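Local coordinates for protein amine Dehydrogenase (Pseudomonas putida, PDB 1JMX) that probably passes electrons through two covalently bound c-type hemes, as the heme-carrying alpha subunit of a quinohemoprotein amine dehydrogenase, at residues Asp93-Glu98 / Val153-Lys158; Arg102-Ala107 / Asn124-Gln129. One frame throughout, in Å; residues are numbered along the deposited sequence.

Interaction 1: Asp93-Glu98 / Val153-Lys158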
loop_
_atom_site.group_PDB
_atom_site.type_symbol
_atom_site.label_atom_id
_atom_site.label_comp_id
_atom_site.label_asym_id
_atom_site.label_seq_id
_atom_site.Cartn_x
_atom_site.Cartn_y
_atom_site.Cartn_z
ATOM N N ASP A 93 13.519 -11.491 6.281
ATOM C CA ASP A 93 13.301 -12.883 5.894
ATOM C C ASP A 93 11.924 -13.014 5.230
ATOM O O ASP A 93 11.046 -12.187 5.463
ATOM C CB ASP A 93 13.430 -13.804 7.115
ATOM C CG ASP A 93 12.513 -13.405 8.257
ATOM O OD1 ASP A 93 12.666 -12.279 8.780
ATOM O OD2 ASP A 93 11.648 -14.224 8.635
ATOM N N THR A 94 11.727 -14.053 4.420
ATOM C CA THR A 94 10.464 -14.237 3.701
ATOM C C THR A 94 9.235 -14.368 4.588
ATOM O O THR A 94 8.187 -13.815 4.273
ATOM C CB THR A 94 10.498 -15.436 2.712
ATOM O OG1 THR A 94 10.741 -16.653 3.428
ATOM C CG2 THR A 94 11.583 -15.246 1.669
ATOM N N GLN A 95 9.366 -15.069 5.708
ATOM C CA GLN A 95 8.232 -15.252 6.603
ATOM C C GLN A 95 7.687 -13.917 7.104
ATOM O O GLN A 95 6.485 -13.684 7.068
ATOM C CB GLN A 95 8.613 -16.139 7.776
ATOM C CG GLN A 95 7.461 -16.453 8.677
ATOM C CD GLN A 95 7.915 -17.096 9.952
ATOM O OE1 GLN A 95 7.571 -18.240 10.228
ATOM N NE2 GLN A 95 8.709 -16.371 10.740
ATOM N N LEU A 96 8.579 -13.035 7.535
ATOM C CA LEU A 96 8.183 -11.722 8.025
ATOM C C LEU A 96 7.662 -10.857 6.877
ATOM O O LEU A 96 6.736 -10.077 7.057
ATOM C CB LEU A 96 9.377 -11.036 8.721
ATOM C CG LEU A 96 9.195 -9.764 9.568
ATOM C CD1 LEU A 96 9.029 -8.519 8.707
ATOM C CD2 LEU A 96 8.016 -9.939 10.507
ATOM N N SER A 97 8.260 -10.994 5.699
ATOM C CA SER A 97 7.847 -10.205 4.531
ATOM C C SER A 97 6.453 -10.534 4.027
ATOM O O SER A 97 5.658 -9.641 3.785
ATOM C CB SER A 97 8.839 -10.384 3.375
ATOM O OG SER A 97 10.158 -10.084 3.793
ATOM N N GLU A 98 6.176 -11.820 3.845
ATOM C CA GLU A 98 4.879 -12.266 3.354
ATOM C C GLU A 98 3.778 -12.069 4.373
ATOM O O GLU A 98 2.687 -11.622 4.040
ATOM C CB GLU A 98 4.937 -13.737 2.972
ATOM C CG GLU A 98 5.910 -14.013 1.869
ATOM C CD GLU A 98 6.001 -15.476 1.517
ATOM O OE1 GLU A 98 5.763 -16.332 2.403
ATOM O OE2 GLU A 98 6.334 -15.765 0.348
ATOM N N VAL A 153 4.150 -15.380 15.779
ATOM C CA VAL A 153 4.129 -14.749 17.101
ATOM C C VAL A 153 5.373 -15.093 17.937
ATOM O O VAL A 153 6.005 -14.199 18.486
ATOM C CB VAL A 153 2.811 -15.050 17.877
ATOM C CG1 VAL A 153 2.925 -14.594 19.324
ATOM C CG2 VAL A 153 1.640 -14.353 17.199
ATOM N N PRO A 154 5.740 -16.389 18.033
ATOM C CA PRO A 154 6.917 -16.819 18.802
ATOM C C PRO A 154 8.243 -16.295 18.224
ATOM O O PRO A 154 9.207 -16.092 18.955
ATOM C CB PRO A 154 6.845 -18.339 18.703
ATOM C CG PRO A 154 5.396 -18.602 18.573
ATOM C CD PRO A 154 4.976 -17.566 17.585
ATOM N N ASP A 155 8.290 -16.111 16.907
ATOM C CA ASP A 155 9.487 -15.605 16.241
ATOM C C ASP A 155 9.601 -14.112 16.533
ATOM O O ASP A 155 10.669 -13.626 16.891
ATOM C CB ASP A 155 9.403 -15.859 14.722
ATOM C CG ASP A 155 10.693 -15.502 13.985
ATOM O OD1 ASP A 155 10.631 -14.740 12.989
ATOM O OD2 ASP A 155 11.771 -15.998 14.391
ATOM N N LEU A 156 8.480 -13.402 16.414
ATOM C CA LEU A 156 8.429 -11.967 16.665
ATOM C C LEU A 156 8.831 -11.672 18.105
ATOM O O LEU A 156 9.491 -10.674 18.375
ATOM C CB LEU A 156 7.018 -11.424 16.416
ATOM C CG LEU A 156 6.432 -11.275 15.012
ATOM C CD1 LEU A 156 4.959 -10.926 15.107
ATOM C CD2 LEU A 156 7.177 -10.202 14.245
ATOM N N ALA A 157 8.429 -12.549 19.023
ATOM C CA ALA A 157 8.737 -12.386 20.438
ATOM C C ALA A 157 10.212 -12.623 20.739
ATOM O O ALA A 157 10.777 -12.009 21.635
ATOM C CB ALA A 157 7.878 -13.317 21.273
ATOM N N LYS A 158 10.832 -13.530 20.000
ATOM C CA LYS A 158 12.244 -13.825 20.199
ATOM C C LYS A 158 13.139 -12.749 19.563
ATOM O O LYS A 158 14.158 -12.344 20.138
ATOM C CB LYS A 158 12.568 -15.205 19.622
ATOM C CG LYS A 158 14.011 -15.634 19.826
ATOM C CD LYS A 158 14.256 -17.069 19.358
ATOM C CE LYS A 158 13.737 -18.075 20.382
ATOM N NZ LYS A 158 14.164 -19.484 20.069
#
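The two flat groups that meet here, the amide of Q95 and the carboxylate of D155, are inclined to each other by 62°, too steeply to stack. One corner of each does the touching: Q95 NE2 lies 3.4 Å from D155 OD1. Q95 gets there on an extended chain, with CG anti to the backbone N (chi1 -175°), reaching from the first turn of helix 94-100 toward helix 144-159. Beside these polar groups the contact is hydrophobic. L96 CD2 and L156 CD2 meet at 3.8 Å, their side chains crossing at about a right angle, and both leucines are buried. L156 also packs on W119 of helix 116-129 and lines the pocket of a heme c, while L96, packed against it, lies close to the heme-bound C100.

D93 sits at the N-cap of helix 94-100. Its OD2 accepts a weak capping bond from L96 N at 3.5 Å, while its backbone O is gripped twice, by S97 N in the helical manner and by S97 OG at 2.8 Å, the hydroxyl standing well above the carbonyl plane.

The same cap brings D93 OD2 within 4.5 Å of D155 OD1, a proximity of like charges that R159, one turn beyond D155, probably eases through a salt bridge to D93 OD1 and a long, weak ion pair with D155 OD1. The two helices are thus joined by an arginine that pairs firmly with one acid and weakly with the other, beside a leucine contact, and the helix start at D93 would probably help to stabilise its negative charge as well.

Interaction 2: Arg102-Ala107 / Asn124-Gln129. With HEC (heme c), chain E.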
loop_
_atom_site.group_PDB
_atom_site.type_symbol
_atom_site.label_atom_id
_atom_site.label_comp_id
_atom_site.label_asym_id
_atom_site.label_seq_id
_atom_site.Cartn_x
_atom_site.Cartn_y
_atom_site.Cartn_z
ATOM N N ARG A 102 3.828 -7.193 3.655
ATOM C CA ARG A 102 3.208 -7.127 2.336
ATOM C C ARG A 102 2.192 -5.994 2.191
ATOM O O ARG A 102 1.745 -5.689 1.093
ATOM C CB ARG A 102 2.569 -8.469 1.969
ATOM C CG ARG A 102 1.387 -8.850 2.820
ATOM C CD ARG A 102 0.713 -10.080 2.267
ATOM N NE ARG A 102 -0.410 -10.509 3.093
ATOM C CZ ARG A 102 -1.632 -9.979 3.058
ATOM N NH1 ARG A 102 -1.917 -8.978 2.236
ATOM N NH2 ARG A 102 -2.590 -10.490 3.825
ATOM N N CYS A 103 1.861 -5.361 3.306
ATOM C CA CYS A 103 0.913 -4.255 3.336
ATOM C C CYS A 103 1.711 -2.991 3.602
ATOM O O CYS A 103 1.797 -2.102 2.755
ATOM C CB CYS A 103 -0.085 -4.496 4.462
ATOM S SG CYS A 103 -1.443 -5.544 3.978
ATOM N N HIS A 104 2.231 -2.900 4.821
ATOM C CA HIS A 104 3.078 -1.797 5.229
ATOM C C HIS A 104 4.493 -2.380 5.286
ATOM O O HIS A 104 4.691 -3.568 5.035
ATOM C CB HIS A 104 2.646 -1.229 6.593
ATOM C CG HIS A 104 2.426 -2.265 7.655
ATOM N ND1 HIS A 104 3.450 -2.984 8.229
ATOM C CD2 HIS A 104 1.290 -2.696 8.250
ATOM C CE1 HIS A 104 2.959 -3.814 9.129
ATOM N NE2 HIS A 104 1.648 -3.660 9.162
ATOM N N SER A 105 5.467 -1.551 5.626
ATOM C CA SER A 105 6.854 -1.992 5.698
ATOM C C SER A 105 7.107 -2.977 6.834
ATOM O O SER A 105 6.356 -3.029 7.801
ATOM C CB SER A 105 7.772 -0.780 5.885
ATOM O OG SER A 105 7.639 -0.239 7.186
ATOM N N GLY A 106 8.162 -3.772 6.694
ATOM C CA GLY A 106 8.544 -4.706 7.733
ATOM C C GLY A 106 9.272 -3.939 8.827
ATOM O O GLY A 106 9.440 -4.447 9.929
ATOM N N ALA A 107 9.718 -2.720 8.513
ATOM C CA ALA A 107 10.422 -1.864 9.468
ATOM C C ALA A 107 9.485 -1.380 10.572
ATOM O O ALA A 107 9.920 -1.150 11.693
ATOM C CB ALA A 107 11.050 -0.678 8.764
ATOM N N ASN A 124 -4.546 -10.793 16.227
ATOM C CA ASN A 124 -6.005 -10.833 16.322
ATOM C C ASN A 124 -6.626 -9.518 15.880
ATOM O O ASN A 124 -7.676 -9.514 15.249
ATOM C CB ASN A 124 -6.452 -11.177 17.747
ATOM C CG ASN A 124 -6.350 -12.654 18.043
ATOM O OD1 ASN A 124 -7.208 -13.433 17.648
ATOM N ND2 ASN A 124 -5.290 -13.049 18.722
ATOM N N PHE A 125 -5.977 -8.407 16.216
ATOM C CA PHE A 125 -6.464 -7.091 15.818
ATOM C C PHE A 125 -6.465 -6.937 14.300
ATOM O O PHE A 125 -7.384 -6.360 13.741
ATOM C CB PHE A 125 -5.622 -5.968 16.434
ATOM C CG PHE A 125 -5.754 -4.644 15.711
ATOM C CD1 PHE A 125 -4.740 -4.193 14.865
ATOM C CD2 PHE A 125 -6.913 -3.881 15.827
ATOM C CE1 PHE A 125 -4.885 -3.016 14.151
ATOM C CE2 PHE A 125 -7.064 -2.699 15.112
ATOM C CZ PHE A 125 -6.049 -2.268 14.272
ATOM N N HIS A 126 -5.414 -7.414 13.643
ATOM C CA HIS A 126 -5.315 -7.313 12.193
ATOM C C HIS A 126 -6.443 -8.035 11.482
ATOM O O HIS A 126 -7.178 -7.426 10.706
ATOM C CB HIS A 126 -3.965 -7.839 11.706
ATOM C CG HIS A 126 -2.853 -6.857 11.865
ATOM N ND1 HIS A 126 -2.188 -6.622 13.049
ATOM C CD2 HIS A 126 -2.322 -5.993 10.970
ATOM C CE1 HIS A 126 -1.313 -5.650 12.842
ATOM N NE2 HIS A 126 -1.359 -5.241 11.596
ATOM N N LEU A 127 -6.582 -9.331 11.754
ATOM C CA LEU A 127 -7.629 -10.134 11.133
ATOM C C LEU A 127 -9.017 -9.664 11.584
ATOM O O LEU A 127 -9.990 -9.827 10.860
ATOM C CB LEU A 127 -7.444 -11.619 11.469
ATOM C CG LEU A 127 -7.706 -12.665 10.378
ATOM C CD1 LEU A 127 -7.903 -14.007 11.034
ATOM C CD2 LEU A 127 -8.911 -12.328 9.525
ATOM N N GLY A 128 -9.093 -9.064 12.771
ATOM C CA GLY A 128 -10.363 -8.576 13.280
ATOM C C GLY A 128 -10.805 -7.273 12.648
ATOM O O GLY A 128 -11.969 -7.115 12.297
ATOM N N GLN A 129 -9.858 -6.347 12.500
ATOM C CA GLN A 129 -10.112 -5.037 11.908
ATOM C C GLN A 129 -10.255 -5.113 10.378
ATOM O O GLN A 129 -11.026 -4.361 9.781
ATOM C CB GLN A 129 -8.986 -4.069 12.288
ATOM C CG GLN A 129 -9.275 -2.605 11.971
ATOM C CD GLN A 129 -10.420 -2.043 12.795
ATOM O OE1 GLN A 129 -10.779 -2.598 13.828
ATOM N NE2 GLN A 129 -11.000 -0.943 12.336
HETATM FE FE HEC E . 0.191 -4.428 10.363
HETATM C CHA HEC E . -0.404 -1.464 11.787
HETATM C CHB HEC E . 2.352 -5.140 12.858
HETATM C CHC HEC E . 0.679 -7.508 9.043
HETATM C CHD HEC E . -2.036 -3.687 7.863
HETATM N NA HEC E . 0.849 -3.496 11.951
HETATM C C1A HEC E . 0.505 -2.262 12.398
HETATM C C2A HEC E . 1.204 -1.911 13.602
HETATM C C3A HEC E . 1.992 -2.945 13.893
HETATM C C4A HEC E . 1.759 -3.933 12.876
HETATM C CMA HEC E . 2.934 -3.063 15.079
HETATM C CAA HEC E . 1.036 -0.621 14.373
HETATM C CBA HEC E . 0.378 -1.040 15.686
HETATM C CGA HEC E . 0.056 0.060 16.665
HETATM O O1A HEC E . 0.299 1.227 16.410
HETATM O O2A HEC E . -0.466 -0.263 17.711
HETATM N NB HEC E . 1.276 -5.975 10.836
HETATM C C1B HEC E . 2.136 -6.117 11.925
HETATM C C2B HEC E . 2.754 -7.397 12.004
HETATM C C3B HEC E . 2.265 -8.094 10.940
HETATM C C4B HEC E . 1.367 -7.198 10.201
HETATM C CMB HEC E . 3.740 -7.876 13.089
HETATM C CAB HEC E . 2.634 -9.544 10.660
HETATM C CBB HEC E . 1.556 -10.577 10.999
HETATM N NC HEC E . -0.506 -5.377 8.775
HETATM C C1C HEC E . -0.188 -6.655 8.369
HETATM C C2C HEC E . -0.869 -7.014 7.160
HETATM C C3C HEC E . -1.613 -5.961 6.814
HETATM C C4C HEC E . -1.410 -4.933 7.829
HETATM C CMC HEC E . -0.738 -8.356 6.435
HETATM C CAC HEC E . -2.373 -5.881 5.508
HETATM C CBC HEC E . -3.799 -6.388 5.413
HETATM N ND HEC E . -0.977 -2.910 9.916
HETATM C C1D HEC E . -1.843 -2.740 8.855
HETATM C C2D HEC E . -2.532 -1.449 8.927
HETATM C C3D HEC E . -2.032 -0.861 10.073
HETATM C C4D HEC E . -1.100 -1.759 10.628
HETATM C CMD HEC E . -3.565 -0.911 7.941
HETATM C CAD HEC E . -2.327 0.484 10.747
HETATM C CBD HEC E . -3.262 1.419 10.056
HETATM C CGD HEC E . -2.510 2.405 9.225
HETATM O O1D HEC E . -1.369 2.093 8.813
HETATM O O2D HEC E . -3.047 3.505 8.971
#
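H104 and H126 approach the iron of a heme c from opposite sides, each with NE2, and these two atoms are 4.2 Å apart across the metal. Coordination is what joins the segments: H104 NE2 binds the iron at 2.0 Å and H126 NE2 at 2.1 Å, and no hydrogen bond runs directly between the two stretches. H126 reaches the metal from helix 116-129 with CG anti to its carbonyl carbon (chi1 -80°), which swings the imidazole off the helix to the iron.

The second kind of link is covalent. C103 SG is joined to heme CAC by a 1.8 Å thioether bond. With C100, the other covalent attachment, C103 and H104 complete the CXXCH motif of c-type cytochromes, in which the histidine after the second cysteine is an axial ligand; H126 makes the site bis-histidine.

Hydrogen bonds fix how the imidazoles are turned. H104 ND1 donates to S105 O over 2.9 Å, nearly straight at 168° and with the acceptor in the ring plane, whereas H126 ND1 bonds to L122 O one helical turn back. S105 OG, for its part, is bonded to R108 N at the start of the next helix.

In packing, the R102 guanidinium lays one face over the heme methyl CMC, approached by NH2 at 3.8 Å, while R102 NH1 is bonded to Q136. A cation-pi contact pairs R43 with F125, the neighbour of H126, which belongs to the pocket of the other heme c.

Overall arrangement
Followed from the N terminus, the chain reaches the first of these contacts at helix 94-100, whose first turn opens interaction 1. The loop at 102-107 then opens interaction 2, which closes at the end of helix 116-129. Only later does helix 144-159 return to close interaction 1, so the heme-linked loop is nested within the larger one. The centres lie about 12 Å apart, and the first segments of the two contacts also touch: S97 O packs on R102 CB, and L96 CD1 on G106 CA. Together they tie helices 94-100, 116-129 and 144-159 around one heme c, within a largely helical region to which the C-terminal tail returns, S105 bonding P494.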